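Local atomic coordinates of NTP pyrophosphohydrolase MazG-like domain-containing protein (Vibrio sp. DAT722, PDB entry 2Q73), a protein that probably hydrolyses nucleoside triphosphates to monophosphates and pyrophosphate with the help of magnesium, as a MazG-type house-cleaning enzyme. Residues 32-35 and 36-39. Sequence-based numbering, arbitrary orientation.
Sequences GELS and ESIR. With MG (magnesium ion), chain G.
With chi1 of Ser37 at 72°, its OG sits between its own backbone N and carbonyl carbon and turns back to Leu34, one turn earlier in helix 20-39 of the all-alpha MazG pyrophosphohydrolase fold, which supplies the ExxE half of the magnesium site. Ser37 OG donates to Leu34 O at 2.8 Å, meeting the carbonyl well off its axis (C=O...OG angle 118°), while Ile38 N reaches the same oxygen at 2.9 Å, nearly in line with the C=O bond. Two donors therefore grip one buried carbonyl. Beside it, Leu34 CG lies trans to the backbone N (chi1 179°), and the CD1 methyl it carries meets Ile38 CD1 at 3.9 Å, the two side chains crossing at a slant. Leu34 also packs on helix 55-72, whereas Ile38 faces Phe25 of the second subunit and Phe24 of the third.

Glu33 O accepts a hydrogen bond from Ser37 N at 3.0 Å and another from a water that donates to Glu36 OE1 as well. Glu36 OE2 pairs with Lys40, while toward the second subunit Ser35 OG is hydrogen-bonded to Phe25 O and Arg39 NE forms a salt bridge to Glu29 of that chain. The extended Glu33 side chain delivers its carboxylate to magnesium, shared with Glu30 and the ExxD pair Glu58 and Asp61: Glu33 OE1 binds the metal at 2.3 Å, and a water binds it at 2.4 Å.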
loop_
_atom_site.group_PDB
_atom_site.type_symbol
_atom_site.label_atom_id
_atom_site.label_comp_id
_atom_site.label_asym_id
_atom_site.label_seq_id
_atom_site.Cartn_x
_atom_site.Cartn_y
_atom_site.Cartn_z
ATOM N N GLY C 32 1.573 -1.539 5.334
ATOM C CA GLY C 32 0.356 -1.410 6.166
ATOM C C GLY C 32 0.674 -1.294 7.644
ATOM O O GLY C 32 0.065 -0.517 8.359
ATOM N N GLU C 33 1.648 -2.073 8.105
ATOM C CA GLU C 33 2.096 -1.967 9.501
ATOM C C GLU C 33 2.757 -0.618 9.751
ATOM O O GLU C 33 2.583 -0.037 10.830
ATOM C CB GLU C 33 3.034 -3.136 9.835
ATOM C CG GLU C 33 2.267 -4.462 9.836
ATOM C CD GLU C 33 3.071 -5.668 10.342
ATOM O OE1 GLU C 33 4.286 -5.530 10.653
ATOM O OE2 GLU C 33 2.458 -6.772 10.454
ATOM N N LEU C 34 3.510 -0.107 8.771
ATOM C CA LEU C 34 4.030 1.255 8.863
ATOM C C LEU C 34 2.911 2.301 9.061
ATOM O O LEU C 34 3.020 3.195 9.918
ATOM C CB LEU C 34 4.872 1.619 7.620
ATOM C CG LEU C 34 5.457 3.048 7.575
ATOM C CD1 LEU C 34 6.422 3.305 8.765
ATOM C CD2 LEU C 34 6.178 3.250 6.270
ATOM N N SER C 35 1.860 2.191 8.258
ATOM C CA SER C 35 0.713 3.074 8.375
ATOM C C SER C 35 0.168 3.112 9.790
ATOM O O SER C 35 -0.050 4.192 10.341
ATOM C CB SER C 35 -0.367 2.607 7.402
ATOM O OG SER C 35 -1.321 3.621 7.308
ATOM N N GLU C 36 -0.004 1.930 10.389
ATOM C CA GLU C 36 -0.471 1.805 11.768
ATOM C C GLU C 36 0.479 2.472 12.774
ATOM O O GLU C 36 0.020 3.208 13.656
ATOM C CB GLU C 36 -0.656 0.326 12.125
ATOM C CG GLU C 36 -1.327 0.092 13.494
ATOM C CD GLU C 36 -1.385 -1.372 13.878
ATOM O OE1 GLU C 36 -0.836 -2.230 13.133
ATOM O OE2 GLU C 36 -1.966 -1.660 14.945
ATOM N N SER C 37 1.785 2.197 12.665
ATOM C CA SER C 37 2.780 2.800 13.569
ATOM C C SER C 37 2.779 4.332 13.488
ATOM O O SER C 37 2.914 5.007 14.509
ATOM C CB SER C 37 4.203 2.246 13.327
ATOM O OG SER C 37 4.739 2.736 12.093
ATOM N N ILE C 38 2.624 4.876 12.277
ATOM C CA ILE C 38 2.562 6.332 12.108
ATOM C C ILE C 38 1.259 6.903 12.694
ATOM O O ILE C 38 1.283 7.909 13.414
ATOM C CB ILE C 38 2.771 6.761 10.617
ATOM C CG1 ILE C 38 4.219 6.443 10.196
ATOM C CG2 ILE C 38 2.447 8.270 10.413
ATOM C CD1 ILE C 38 4.538 6.705 8.698
ATOM N N ARG C 39 0.138 6.237 12.422
ATOM C CA ARG C 39 -1.152 6.692 12.950
ATOM C C ARG C 39 -1.114 6.733 14.476
ATOM O O ARG C 39 -1.636 7.646 15.106
ATOM C CB ARG C 39 -2.269 5.762 12.456
ATOM C CG ARG C 39 -3.647 6.118 12.979
ATOM C CD ARG C 39 -4.742 5.218 12.368
ATOM N NE ARG C 39 -4.553 3.785 12.613
ATOM C CZ ARG C 39 -4.894 3.131 13.730
ATOM N NH1 ARG C 39 -5.422 3.761 14.785
ATOM N NH2 ARG C 39 -4.686 1.828 13.802
HETATM MG MG MG G . 6.582 -5.342 10.668
HETATM O O HOH W 1 2.286 -1.565 13.247
HETATM O O HOH W 2 6.012 -5.486 12.985
#